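Local coordinates for protein SusD homolog (Bacteroides thetaiotaomicron, PDB 3EHM) that probably binds mucin O-glycans at the cell surface as a SusD-family lipoprotein, aiding their use by this gut bacterium, at residues E266-R271 with K318-Y323; A262-Y267 with A328-V333; A27-M32 with L122-I127; S97-P102 with N130-R135. All coordinates share one frame; numbering follows the deposited sequence.

Overall arrangement
The four contacts form two pairs. Contacts 3 and 4 come first along the chain, their segments alternating, and both use helix 116-140: contact 3 sets helix 23-36 beside it, contact 4 sets helix 85-110 against it. Their centres are about 10 Å apart and they touch, Pro102 packing on Met32. Contacts 1 and 2 follow, centres about 9 Å apart; they share Glu266 and Tyr267 and touch, Arg271 NH1 lying close to Val264 O, and both reach into the long loop between strands 304-306 and 339-342. Between the pairs, centres lie about 27 to 37 Å apart without touching. The chain thus joins buried packing in a TPR-type helical array to a loop-rich region running from partly buried contact 2 to the surface at contact 1.

Contact 1 (E266-R271 with K318-Y323); sequences EYNETR and KSETSY
Lys318 reaches across to the turn that follows helix 261-266 and, in the close part of the contact, donates a hydrogen bond from NZ to the backbone O of Tyr267, 2.8 Å away. A surface loop between strands 304-306 and 339-342 is thereby pinned to the turn leading into strand 270-272. The lysine chain is fully extended, its CG trans to the backbone N (chi1 177°), which carries the ammonium group straight out to the carbonyl; NZ stands tilted 26° from the carbonyl plane, with a C=O...N angle of 145°. CE follows alongside, 3.2 Å from the same Tyr267 O. The bond lands one residue before Asn268, whose backbone has positive phi. Asn70 ND2 ties the same two pieces, bonding both Asn268 O and Ser319 O.

The other side is loose and wet. Glu320 stays at the exposed rim, its OE1 in a long, weak ion pair with Lys326. Glu269 meets Lys318 through a water, which donates to OE2 and accepts from NZ. Replacing Lys318 by an alanine would probably leave the Tyr267 carbonyl without this donor and the bridging water without its ammonium partner. The chemistry implies a directional charged-donor bond to backbone, with opposite charges probably adding a water-mediated attraction.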
loop_
_atom_site.group_PDB
_atom_site.type_symbol
_atom_site.label_atom_id
_atom_site.label_comp_id
_atom_site.label_asym_id
_atom_site.label_seq_id
_atom_site.Cartn_x
_atom_site.Cartn_y
_atom_site.Cartn_z
ATOM N N GLU A 266 -8.571 5.344 19.888
ATOM C CA GLU A 266 -9.338 4.477 20.772
ATOM C C GLU A 266 -8.487 3.434 21.484
ATOM O O GLU A 266 -8.509 3.335 22.711
ATOM C CB GLU A 266 -10.451 3.776 19.992
ATOM C CG GLU A 266 -11.516 4.711 19.427
ATOM C CD GLU A 266 -12.163 5.588 20.490
ATOM O OE1 GLU A 266 -12.447 5.080 21.599
ATOM O OE2 GLU A 266 -12.400 6.783 20.211
ATOM N N TYR A 267 -7.733 2.658 20.712
ATOM C CA TYR A 267 -6.895 1.610 21.281
ATOM C C TYR A 267 -5.502 2.096 21.682
ATOM O O TYR A 267 -4.806 1.427 22.454
ATOM C CB TYR A 267 -6.752 0.453 20.284
ATOM C CG TYR A 267 -8.059 -0.096 19.746
ATOM C CD1 TYR A 267 -9.179 -0.236 20.568
ATOM C CD2 TYR A 267 -8.161 -0.521 18.420
ATOM C CE1 TYR A 267 -10.369 -0.787 20.079
ATOM C CE2 TYR A 267 -9.342 -1.077 17.925
ATOM C CZ TYR A 267 -10.441 -1.207 18.759
ATOM O OH TYR A 267 -11.600 -1.776 18.276
ATOM N N ASN A 268 -5.098 3.251 21.153
ATOM C CA ASN A 268 -3.787 3.819 21.448
ATOM C C ASN A 268 -2.691 2.841 21.048
ATOM O O ASN A 268 -1.709 2.658 21.774
ATOM C CB ASN A 268 -3.677 4.137 22.940
ATOM C CG ASN A 268 -4.537 5.308 23.341
ATOM O OD1 ASN A 268 -5.385 5.201 24.231
ATOM N ND2 ASN A 268 -4.331 6.439 22.681
ATOM N N GLU A 269 -2.861 2.226 19.882
ATOM C CA GLU A 269 -1.908 1.240 19.394
ATOM C C GLU A 269 -1.100 1.670 18.172
ATOM O O GLU A 269 0.016 1.205 17.978
ATOM C CB GLU A 269 -2.639 -0.083 19.112
ATOM C CG GLU A 269 -3.344 -0.650 20.354
ATOM C CD GLU A 269 -4.140 -1.921 20.087
ATOM O OE1 GLU A 269 -4.816 -2.004 19.040
ATOM O OE2 GLU A 269 -4.100 -2.834 20.940
ATOM N N THR A 270 -1.642 2.558 17.347
ATOM C CA THR A 270 -0.908 2.993 16.165
ATOM C C THR A 270 -0.217 4.339 16.350
ATOM O O THR A 270 -0.854 5.344 16.650
ATOM C CB THR A 270 -1.825 3.048 14.931
ATOM O OG1 THR A 270 -2.259 1.719 14.617
ATOM C CG2 THR A 270 -1.079 3.625 13.729
ATOM N N ARG A 271 1.099 4.339 16.151
ATOM C CA ARG A 271 1.917 5.535 16.309
ATOM C C ARG A 271 2.876 5.684 15.125
ATOM O O ARG A 271 2.912 4.829 14.239
ATOM C CB ARG A 271 2.700 5.432 17.621
ATOM C CG ARG A 271 1.811 5.347 18.875
ATOM C CD ARG A 271 1.152 6.692 19.146
ATOM N NE ARG A 271 0.322 6.724 20.352
ATOM C CZ ARG A 271 -1.000 6.567 20.363
ATOM N NH1 ARG A 271 -1.661 6.355 19.230
ATOM N NH2 ARG A 271 -1.672 6.659 21.505
ATOM N N LYS A 318 1.883 -3.271 25.527
ATOM C CA LYS A 318 1.239 -1.967 25.450
ATOM C C LYS A 318 1.441 -1.233 26.774
ATOM O O LYS A 318 1.433 -1.851 27.830
ATOM C CB LYS A 318 -0.260 -2.131 25.197
ATOM C CG LYS A 318 -1.025 -0.813 25.181
ATOM C CD LYS A 318 -2.517 -1.038 25.007
ATOM C CE LYS A 318 -3.269 0.282 24.994
ATOM N NZ LYS A 318 -4.744 0.084 24.954
ATOM N N SER A 319 1.622 0.081 26.716
ATOM C CA SER A 319 1.796 0.876 27.926
ATOM C C SER A 319 1.044 2.196 27.784
ATOM O O SER A 319 0.828 2.678 26.669
ATOM C CB SER A 319 3.279 1.142 28.185
ATOM O OG SER A 319 3.446 1.945 29.341
ATOM N N GLU A 320 0.646 2.781 28.909
ATOM C CA GLU A 320 -0.098 4.031 28.874
ATOM C C GLU A 320 0.415 5.117 29.814
ATOM O O GLU A 320 -0.296 6.078 30.089
ATOM C CB GLU A 320 -1.576 3.760 29.169
ATOM C CG GLU A 320 -2.206 2.735 28.234
ATOM C CD GLU A 320 -3.711 2.634 28.395
ATOM O OE1 GLU A 320 -4.412 3.634 28.136
ATOM O OE2 GLU A 320 -4.197 1.550 28.778
ATOM N N THR A 321 1.644 4.980 30.302
ATOM C CA THR A 321 2.195 5.993 31.201
ATOM C C THR A 321 2.679 7.187 30.388
ATOM O O THR A 321 2.748 7.123 29.161
ATOM C CB THR A 321 3.381 5.456 32.001
ATOM O OG1 THR A 321 4.533 5.388 31.155
ATOM C CG2 THR A 321 3.070 4.066 32.535
ATOM N N SER A 322 3.024 8.273 31.070
ATOM C CA SER A 322 3.498 9.475 30.394
ATOM C C SER A 322 4.832 9.238 29.683
ATOM O O SER A 322 5.252 10.045 28.859
ATOM C CB SER A 322 3.660 10.618 31.397
ATOM O OG SER A 322 4.726 10.350 32.289
ATOM N N TYR A 323 5.496 8.135 30.014
ATOM C CA TYR A 323 6.779 7.791 29.399
ATOM C C TYR A 323 6.599 6.685 28.357
ATOM O O TYR A 323 7.578 6.171 27.823
ATOM C CB TYR A 323 7.764 7.289 30.463
ATOM C CG TYR A 323 8.282 8.340 31.419
ATOM C CD1 TYR A 323 9.171 9.325 30.992
ATOM C CD2 TYR A 323 7.898 8.336 32.760
ATOM C CE1 TYR A 323 9.674 10.279 31.880
ATOM C CE2 TYR A 323 8.392 9.287 33.656
ATOM C CZ TYR A 323 9.277 10.253 33.208
ATOM O OH TYR A 323 9.769 11.190 34.089
HETATM O O HOH W 1 -5.672 -2.483 23.274
#

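Contact 2 (A262-Y267 with A328-V333)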
loop_
_atom_site.group_PDB
_atom_site.type_symbol
_atom_site.label_atom_id
_atom_site.label_comp_id
_atom_site.label_asym_id
_atom_site.label_seq_id
_atom_site.Cartn_x
_atom_site.Cartn_y
_atom_site.Cartn_z
ATOM N N ALA A 262 -9.756 4.397 15.234
ATOM C CA ALA A 262 -9.867 3.366 16.265
ATOM C C ALA A 262 -8.497 2.967 16.824
ATOM O O ALA A 262 -8.284 2.994 18.036
ATOM C CB ALA A 262 -10.580 2.140 15.706
ATOM N N SER A 263 -7.563 2.609 15.949
ATOM C CA SER A 263 -6.243 2.197 16.413
ATOM C C SER A 263 -5.372 3.341 16.933
ATOM O O SER A 263 -4.587 3.156 17.865
ATOM C CB SER A 263 -5.499 1.449 15.304
ATOM O OG SER A 263 -4.293 0.903 15.811
ATOM N N VAL A 264 -5.507 4.525 16.345
ATOM C CA VAL A 264 -4.709 5.667 16.784
ATOM C C VAL A 264 -5.194 6.276 18.100
ATOM O O VAL A 264 -4.399 6.487 19.017
ATOM C CB VAL A 264 -4.682 6.794 15.707
ATOM C CG1 VAL A 264 -4.062 8.063 16.286
ATOM C CG2 VAL A 264 -3.878 6.338 14.492
ATOM N N ASN A 265 -6.494 6.542 18.201
ATOM C CA ASN A 265 -7.043 7.178 19.399
ATOM C C ASN A 265 -7.795 6.298 20.388
ATOM O O ASN A 265 -7.683 6.496 21.597
ATOM C CB ASN A 265 -7.952 8.344 19.001
ATOM C CG ASN A 265 -7.227 9.398 18.193
ATOM O OD1 ASN A 265 -6.095 9.770 18.506
ATOM N ND2 ASN A 265 -7.881 9.896 17.155
ATOM N N GLU A 266 -8.571 5.344 19.888
ATOM C CA GLU A 266 -9.338 4.477 20.772
ATOM C C GLU A 266 -8.487 3.434 21.484
ATOM O O GLU A 266 -8.509 3.335 22.711
ATOM C CB GLU A 266 -10.451 3.776 19.992
ATOM C CG GLU A 266 -11.516 4.711 19.427
ATOM C CD GLU A 266 -12.163 5.588 20.490
ATOM O OE1 GLU A 266 -12.447 5.080 21.599
ATOM O OE2 GLU A 266 -12.400 6.783 20.211
ATOM N N TYR A 267 -7.733 2.658 20.712
ATOM C CA TYR A 267 -6.895 1.610 21.281
ATOM C C TYR A 267 -5.502 2.096 21.682
ATOM O O TYR A 267 -4.806 1.427 22.454
ATOM C CB TYR A 267 -6.752 0.453 20.284
ATOM C CG TYR A 267 -8.059 -0.096 19.746
ATOM C CD1 TYR A 267 -9.179 -0.236 20.568
ATOM C CD2 TYR A 267 -8.161 -0.521 18.420
ATOM C CE1 TYR A 267 -10.369 -0.787 20.079
ATOM C CE2 TYR A 267 -9.342 -1.077 17.925
ATOM C CZ TYR A 267 -10.441 -1.207 18.759
ATOM O OH TYR A 267 -11.600 -1.776 18.276
ATOM N N ALA A 328 3.723 8.723 22.088
ATOM C CA ALA A 328 4.721 8.881 21.040
ATOM C C ALA A 328 3.993 9.657 19.947
ATOM O O ALA A 328 2.779 9.857 20.038
ATOM C CB ALA A 328 5.160 7.518 20.515
ATOM N N SER A 329 4.717 10.101 18.926
ATOM C CA SER A 329 4.081 10.836 17.835
ATOM C C SER A 329 2.965 9.979 17.240
ATOM O O SER A 329 3.099 8.758 17.134
ATOM C CB SER A 329 5.112 11.180 16.755
ATOM O OG SER A 329 6.045 12.130 17.237
ATOM N N ARG A 330 1.866 10.621 16.859
ATOM C CA ARG A 330 0.723 9.919 16.287
ATOM C C ARG A 330 0.419 10.413 14.887
ATOM O O ARG A 330 0.709 11.554 14.550
ATOM C CB ARG A 330 -0.539 10.164 17.118
ATOM C CG ARG A 330 -0.390 9.953 18.600
ATOM C CD ARG A 330 -1.727 10.180 19.291
ATOM N NE ARG A 330 -1.603 10.077 20.741
ATOM C CZ ARG A 330 -2.633 9.993 21.575
ATOM N NH1 ARG A 330 -3.871 9.996 21.100
ATOM N NH2 ARG A 330 -2.421 9.906 22.881
ATOM N N PRO A 331 -0.178 9.553 14.050
ATOM C CA PRO A 331 -0.508 9.991 12.694
ATOM C C PRO A 331 -1.581 11.070 12.840
ATOM O O PRO A 331 -2.477 10.941 13.680
ATOM C CB PRO A 331 -1.076 8.725 12.051
ATOM C CG PRO A 331 -0.365 7.625 12.774
ATOM C CD PRO A 331 -0.399 8.106 14.204
ATOM N N LYS A 332 -1.480 12.142 12.063
ATOM C CA LYS A 332 -2.491 13.187 12.116
ATOM C C LYS A 332 -3.665 12.705 11.280
ATOM O O LYS A 332 -3.492 12.305 10.124
ATOM C CB LYS A 332 -1.961 14.501 11.540
ATOM C CG LYS A 332 -1.091 15.287 12.495
ATOM C CD LYS A 332 -0.790 16.680 11.948
ATOM C CE LYS A 332 -0.030 17.512 12.971
ATOM N NZ LYS A 332 0.367 18.835 12.424
ATOM N N VAL A 333 -4.853 12.721 11.867
ATOM C CA VAL A 333 -6.039 12.273 11.159
ATOM C C VAL A 333 -7.293 12.618 11.954
ATOM O O VAL A 333 -7.257 12.710 13.181
ATOM C CB VAL A 333 -5.996 10.733 10.924
ATOM C CG1 VAL A 333 -5.922 9.993 12.263
ATOM C CG2 VAL A 333 -7.224 10.282 10.148
HETATM O O HOH W 2 -5.954 8.736 22.525
HETATM O O HOH W 3 -6.611 11.967 15.573
HETATM O O HOH W 4 -4.636 11.753 18.300
#
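Val264 and Arg330 meet at an oblique angle where the end of helix 261-266 packs on an irregular loop of this SusD-family fold. The last turn of the helix is widened to a pi-type turn, as the bond from Tyr267 N to Ala262 O, five residues back, attests. From the helix, Val264 turns its two methyls to different partners: CG1 approaches CB of Arg330 at 4.2 Å, while CG2 lies 3.9 Å from CD of Pro331, the valine and proline side chains running past each other in opposite directions.

Beyond this apolar patch the arginine stretches on, CD anti to CA (chi2 -178°), which carries the guanidinium past Val264 to Asn265. The amide and guanidinium planes are 40° apart; OD1 of Asn265 sits at the guanidinium edge, in its plane, but the bond from Arg330 NH1 is weak, 3.4 Å long with an N-H...O angle of 136°. Water supplements this weak bond: one molecule accepts from NH1 at 2.8 Å and donates to the backbone O of Asn265. Outside the two segments, Arg271 donates to the Val264 carbonyl, tying strand 270-272 to the same helix end. On its other branch, Asn265 ND2 donates at 2.9 Å to a further water, which in turn donates to Val333 O at 2.6 Å.

Contact 3 (A27-M32 with L122-I127)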
loop_
_atom_site.group_PDB
_atom_site.type_symbol
_atom_site.label_atom_id
_atom_site.label_comp_id
_atom_site.label_asym_id
_atom_site.label_seq_id
_atom_site.Cartn_x
_atom_site.Cartn_y
_atom_site.Cartn_z
ATOM N N ALA A 27 -26.239 0.212 -3.640
ATOM C CA ALA A 27 -25.773 -0.272 -2.346
ATOM C C ALA A 27 -24.570 -1.198 -2.492
ATOM O O ALA A 27 -23.605 -1.104 -1.735
ATOM C CB ALA A 27 -26.904 -0.994 -1.623
ATOM N N ARG A 28 -24.639 -2.095 -3.467
ATOM C CA ARG A 28 -23.557 -3.036 -3.719
ATOM C C ARG A 28 -22.267 -2.323 -4.105
ATOM O O ARG A 28 -21.190 -2.666 -3.620
ATOM C CB ARG A 28 -23.968 -4.000 -4.829
ATOM C CG ARG A 28 -25.008 -5.009 -4.389
ATOM C CD ARG A 28 -25.759 -5.575 -5.578
ATOM N NE ARG A 28 -26.587 -6.711 -5.194
ATOM C CZ ARG A 28 -27.873 -6.830 -5.496
ATOM N NH1 ARG A 28 -28.483 -5.877 -6.189
ATOM N NH2 ARG A 28 -28.546 -7.909 -5.117
ATOM N N PHE A 29 -22.383 -1.325 -4.977
ATOM C CA PHE A 29 -21.215 -0.574 -5.425
ATOM C C PHE A 29 -20.584 0.234 -4.291
ATOM O O PHE A 29 -19.359 0.332 -4.197
ATOM C CB PHE A 29 -21.599 0.350 -6.586
ATOM C CG PHE A 29 -20.439 1.106 -7.171
ATOM C CD1 PHE A 29 -19.258 0.447 -7.506
ATOM C CD2 PHE A 29 -20.528 2.477 -7.391
ATOM C CE1 PHE A 29 -18.183 1.143 -8.052
ATOM C CE2 PHE A 29 -19.460 3.183 -7.938
ATOM C CZ PHE A 29 -18.283 2.514 -8.267
HETATM N N MSE A 30 -21.407 0.812 -3.424
HETATM C CA MSE A 30 -20.856 1.588 -2.320
HETATM C C MSE A 30 -20.173 0.672 -1.309
HETATM O O MSE A 30 -19.181 1.053 -0.690
HETATM C CB MSE A 30 -21.946 2.432 -1.652
HETATM C CG MSE A 30 -22.438 3.569 -2.537
HETATM SE SE MSE A 30 -23.330 4.980 -1.557
HETATM C CE MSE A 30 -24.915 3.991 -1.056
ATOM N N ASN A 31 -20.697 -0.541 -1.156
ATOM C CA ASN A 31 -20.104 -1.513 -0.242
ATOM C C ASN A 31 -18.719 -1.843 -0.785
ATOM O O ASN A 31 -17.741 -1.882 -0.037
ATOM C CB ASN A 31 -20.960 -2.786 -0.179
ATOM C CG ASN A 31 -20.388 -3.841 0.765
ATOM O OD1 ASN A 31 -20.910 -4.955 0.859
ATOM N ND2 ASN A 31 -19.320 -3.494 1.468
HETATM N N MSE A 32 -18.640 -2.064 -2.095
HETATM C CA MSE A 32 -17.367 -2.379 -2.741
HETATM C C MSE A 32 -16.314 -1.311 -2.482
HETATM O O MSE A 32 -15.180 -1.617 -2.110
HETATM C CB MSE A 32 -17.540 -2.524 -4.261
HETATM C CG MSE A 32 -18.181 -3.822 -4.717
HETATM SE SE MSE A 32 -18.068 -3.986 -6.656
HETATM C CE MSE A 32 -16.157 -4.276 -6.806
ATOM N N LEU A 122 -20.663 -2.277 -14.840
ATOM C CA LEU A 122 -19.895 -3.487 -14.576
ATOM C C LEU A 122 -18.397 -3.237 -14.708
ATOM O O LEU A 122 -17.616 -3.698 -13.875
ATOM C CB LEU A 122 -20.320 -4.618 -15.525
ATOM C CG LEU A 122 -19.494 -5.912 -15.457
ATOM C CD1 LEU A 122 -19.509 -6.468 -14.047
ATOM C CD2 LEU A 122 -20.055 -6.934 -16.428
ATOM N N GLU A 123 -17.987 -2.505 -15.743
ATOM C CA GLU A 123 -16.564 -2.232 -15.928
ATOM C C GLU A 123 -16.008 -1.344 -14.817
ATOM O O GLU A 123 -14.856 -1.493 -14.419
ATOM C CB GLU A 123 -16.298 -1.601 -17.300
ATOM C CG GLU A 123 -16.532 -2.546 -18.484
ATOM C CD GLU A 123 -15.928 -3.933 -18.279
ATOM O OE1 GLU A 123 -14.797 -4.039 -17.755
ATOM O OE2 GLU A 123 -16.588 -4.925 -18.654
ATOM N N ILE A 124 -16.819 -0.419 -14.316
ATOM C CA ILE A 124 -16.370 0.442 -13.226
ATOM C C ILE A 124 -16.222 -0.453 -11.993
ATOM O O ILE A 124 -15.264 -0.336 -11.230
ATOM C CB ILE A 124 -17.386 1.581 -12.955
ATOM C CG1 ILE A 124 -17.329 2.589 -14.106
ATOM C CG2 ILE A 124 -17.081 2.269 -11.612
ATOM C CD1 ILE A 124 -18.388 3.664 -14.042
ATOM N N ALA A 125 -17.173 -1.362 -11.819
ATOM C CA ALA A 125 -17.131 -2.297 -10.698
ATOM C C ALA A 125 -15.891 -3.185 -10.837
ATOM O O ALA A 125 -15.255 -3.540 -9.845
ATOM C CB ALA A 125 -18.393 -3.146 -10.680
ATOM N N ASN A 126 -15.546 -3.535 -12.074
ATOM C CA ASN A 126 -14.375 -4.366 -12.326
ATOM C C ASN A 126 -13.084 -3.638 -11.928
ATOM O O ASN A 126 -12.154 -4.250 -11.410
ATOM C CB ASN A 126 -14.312 -4.782 -13.806
ATOM C CG ASN A 126 -15.307 -5.888 -14.151
ATOM O OD1 ASN A 126 -15.773 -6.613 -13.272
ATOM N ND2 ASN A 126 -15.614 -6.033 -15.437
ATOM N N ILE A 127 -13.025 -2.334 -12.172
ATOM C CA ILE A 127 -11.840 -1.561 -11.810
ATOM C C ILE A 127 -11.690 -1.548 -10.287
ATOM O O ILE A 127 -10.607 -1.801 -9.758
ATOM C CB ILE A 127 -11.935 -0.108 -12.320
ATOM C CG1 ILE A 127 -11.929 -0.097 -13.853
ATOM C CG2 ILE A 127 -10.770 0.723 -11.762
ATOM C CD1 ILE A 127 -12.189 1.277 -14.459
#
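A pair of nearly parallel helices, part of the TPR-type helical array of the SusD fold, is packed here through Phe29 and Met32 on one side and Ile124 and Ala125 on the other. The axes of the two short segments approach to 10.8 Å at an angle of 19°, and all four touching residues are buried. No hydrogen bond crosses the interface; the joint is apolar.

Phe29 holds its ring trans to the backbone N (chi1 -177°), which sends the far end of the ring over to the neighbouring helix. There CZ meets the CG2 methyl of Ile124 at 3.6 Å, the two side chains crossing at a slant, with CE1 a little farther from the same methyl. One turn on, Met32, present as selenomethionine, lays SE 4.1 Å from CB of Ala125. Its chain bends at chi3 (70°), placing CE 3.3 Å from the backbone O of Ala125, so the small alanine is met at both its methyl and its carbonyl.

Other helices pack against the pair. Trp200 of helix 197-215 touches both Phe29 and Ile124, whereas Pro102 and Ile106 of helix 85-110 lie against Met32, and helix 160-178 packs on the 122-127 segment through Glu123, Asn126 and Ile127.

Contact 4 (S97-P102 with N130-R135); sequences SQIFLP and NIAWLR
Ile99 and Phe100 of helix 85-110 pack on Ala132 and Trp133 of helix 116-140. The helices run antiparallel, their short segments 155° apart in direction and 10.3 Å apart at closest approach, joining successive helices of the chain in the TPR-type array.

The aliphatic contacts come from Ile99. Its CG1 is trans to the backbone N (chi1 -164°), and CD1 at the end of that branch lies 3.6 Å from CB of Ala132. The other branch, CG2, flanked by N and C of its own backbone, touches the indole on its pyrrole side, 3.3 Å from NE1 and 3.9 Å from CD1 of Trp133, approaching at a slant to the ring.

The aromatic contact is edge to edge: CD1 of Phe100 meets CZ2 of Trp133 at 3.6 Å, each atom near the plane of the other ring, so neither face is used in this pairing.

Polar and stacking interactions of the indole lie just outside the segment: NE1 donates to the backbone O of Tyr96, whose ring stacks with Trp133. A leucine in place of Trp133 would probably leave the Tyr96 carbonyl without its indole donor and open a gap beside Phe100 and the CG2 methyl of Ile99.

The chemistry implies an interface held by dispersion between the two segments, in which the buried indole N-H is satisfied by backbone; the bond to Tyr96 O and the stack with its ring together probably set how the indole is presented to Ile99 and Phe100.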
loop_
_atom_site.group_PDB
_atom_site.type_symbol
_atom_site.label_atom_id
_atom_site.label_comp_id
_atom_site.label_asym_id
_atom_site.label_seq_id
_atom_site.Cartn_x
_atom_site.Cartn_y
_atom_site.Cartn_z
ATOM N N SER A 97 -12.281 -11.775 -0.009
ATOM C CA SER A 97 -13.674 -12.200 0.073
ATOM C C SER A 97 -14.760 -11.181 0.406
ATOM O O SER A 97 -15.874 -11.303 -0.105
ATOM C CB SER A 97 -13.798 -13.411 1.010
ATOM O OG SER A 97 -13.517 -13.075 2.356
ATOM N N GLN A 98 -14.475 -10.186 1.244
ATOM C CA GLN A 98 -15.515 -9.207 1.575
ATOM C C GLN A 98 -15.994 -8.464 0.331
ATOM O O GLN A 98 -17.197 -8.300 0.126
ATOM C CB GLN A 98 -15.024 -8.195 2.623
ATOM C CG GLN A 98 -14.909 -8.758 4.047
ATOM C CD GLN A 98 -16.249 -9.134 4.691
ATOM O OE1 GLN A 98 -16.282 -9.703 5.786
ATOM N NE2 GLN A 98 -17.350 -8.812 4.022
ATOM N N ILE A 99 -15.061 -8.031 -0.512
ATOM C CA ILE A 99 -15.439 -7.313 -1.722
ATOM C C ILE A 99 -15.971 -8.266 -2.807
ATOM O O ILE A 99 -16.712 -7.852 -3.699
ATOM C CB ILE A 99 -14.248 -6.476 -2.259
ATOM C CG1 ILE A 99 -14.760 -5.437 -3.259
ATOM C CG2 ILE A 99 -13.208 -7.378 -2.905
ATOM C CD1 ILE A 99 -13.711 -4.426 -3.679
ATOM N N PHE A 100 -15.608 -9.544 -2.720
ATOM C CA PHE A 100 -16.080 -10.537 -3.690
ATOM C C PHE A 100 -17.602 -10.618 -3.682
ATOM O O PHE A 100 -18.232 -10.697 -4.735
ATOM C CB PHE A 100 -15.536 -11.932 -3.365
ATOM C CG PHE A 100 -16.059 -13.011 -4.280
ATOM C CD1 PHE A 100 -15.474 -13.233 -5.522
ATOM C CD2 PHE A 100 -17.156 -13.787 -3.910
ATOM C CE1 PHE A 100 -15.974 -14.210 -6.390
ATOM C CE2 PHE A 100 -17.667 -14.766 -4.771
ATOM C CZ PHE A 100 -17.070 -14.976 -6.013
ATOM N N LEU A 101 -18.179 -10.606 -2.483
ATOM C CA LEU A 101 -19.626 -10.700 -2.311
ATOM C C LEU A 101 -20.429 -9.721 -3.161
ATOM O O LEU A 101 -21.160 -10.135 -4.063
ATOM C CB LEU A 101 -20.003 -10.523 -0.833
ATOM C CG LEU A 101 -19.979 -11.761 0.071
ATOM C CD1 LEU A 101 -21.039 -12.746 -0.409
ATOM C CD2 LEU A 101 -18.606 -12.402 0.062
ATOM N N PRO A 102 -20.314 -8.411 -2.882
ATOM C CA PRO A 102 -21.077 -7.454 -3.684
ATOM C C PRO A 102 -20.680 -7.435 -5.163
ATOM O O PRO A 102 -21.524 -7.203 -6.035
ATOM C CB PRO A 102 -20.810 -6.126 -2.976
ATOM C CG PRO A 102 -19.436 -6.309 -2.423
ATOM C CD PRO A 102 -19.487 -7.716 -1.877
ATOM N N ASN A 130 -10.544 -4.896 -9.112
ATOM C CA ASN A 130 -9.140 -5.120 -9.422
ATOM C C ASN A 130 -8.169 -4.322 -8.559
ATOM O O ASN A 130 -7.072 -4.792 -8.278
ATOM C CB ASN A 130 -8.882 -4.871 -10.910
ATOM C CG ASN A 130 -9.621 -5.866 -11.795
ATOM O OD1 ASN A 130 -9.853 -7.008 -11.395
ATOM N ND2 ASN A 130 -9.987 -5.441 -12.998
ATOM N N ILE A 131 -8.557 -3.127 -8.127
ATOM C CA ILE A 131 -7.671 -2.349 -7.264
ATOM C C ILE A 131 -7.562 -3.104 -5.942
ATOM O O ILE A 131 -6.493 -3.188 -5.341
ATOM C CB ILE A 131 -8.227 -0.950 -6.967
ATOM C CG1 ILE A 131 -8.280 -0.125 -8.249
ATOM C CG2 ILE A 131 -7.336 -0.248 -5.938
ATOM C CD1 ILE A 131 -8.959 1.217 -8.066
ATOM N N ALA A 132 -8.681 -3.663 -5.499
ATOM C CA ALA A 132 -8.705 -4.412 -4.248
ATOM C C ALA A 132 -7.948 -5.733 -4.368
ATOM O O ALA A 132 -7.150 -6.080 -3.496
ATOM C CB ALA A 132 -10.145 -4.674 -3.826
ATOM N N TRP A 133 -8.182 -6.465 -5.451
ATOM C CA TRP A 133 -7.513 -7.748 -5.621
ATOM C C TRP A 133 -6.046 -7.640 -6.003
ATOM O O TRP A 133 -5.316 -8.628 -5.934
ATOM C CB TRP A 133 -8.283 -8.624 -6.608
ATOM C CG TRP A 133 -9.588 -9.099 -6.035
ATOM C CD1 TRP A 133 -10.086 -8.829 -4.786
ATOM C CD2 TRP A 133 -10.556 -9.936 -6.676
ATOM N NE1 TRP A 133 -11.299 -9.451 -4.613
ATOM C CE2 TRP A 133 -11.613 -10.136 -5.758
ATOM C CE3 TRP A 133 -10.632 -10.539 -7.938
ATOM C CZ2 TRP A 133 -12.734 -10.915 -6.062
ATOM C CZ3 TRP A 133 -11.748 -11.315 -8.241
ATOM C CH2 TRP A 133 -12.783 -11.495 -7.305
ATOM N N LEU A 134 -5.612 -6.447 -6.400
ATOM C CA LEU A 134 -4.204 -6.236 -6.706
ATOM C C LEU A 134 -3.513 -6.333 -5.344
ATOM O O LEU A 134 -2.418 -6.878 -5.223
ATOM C CB LEU A 134 -3.968 -4.853 -7.319
ATOM C CG LEU A 134 -2.494 -4.450 -7.489
ATOM C CD1 LEU A 134 -1.750 -5.512 -8.297
ATOM C CD2 LEU A 134 -2.408 -3.097 -8.187
ATOM N N ARG A 135 -4.174 -5.805 -4.316
ATOM C CA ARG A 135 -3.647 -5.867 -2.956
ATOM C C ARG A 135 -3.642 -7.327 -2.506
ATOM O O ARG A 135 -2.678 -7.803 -1.904
ATOM C CB ARG A 135 -4.528 -5.054 -1.998
ATOM C CG ARG A 135 -4.388 -3.542 -2.132
ATOM C CD ARG A 135 -5.647 -2.833 -1.646
ATOM N NE ARG A 135 -5.934 -3.039 -0.226
ATOM C CZ ARG A 135 -5.330 -2.391 0.765
ATOM N NH1 ARG A 135 -4.389 -1.491 0.499
ATOM N NH2 ARG A 135 -5.687 -2.619 2.021
#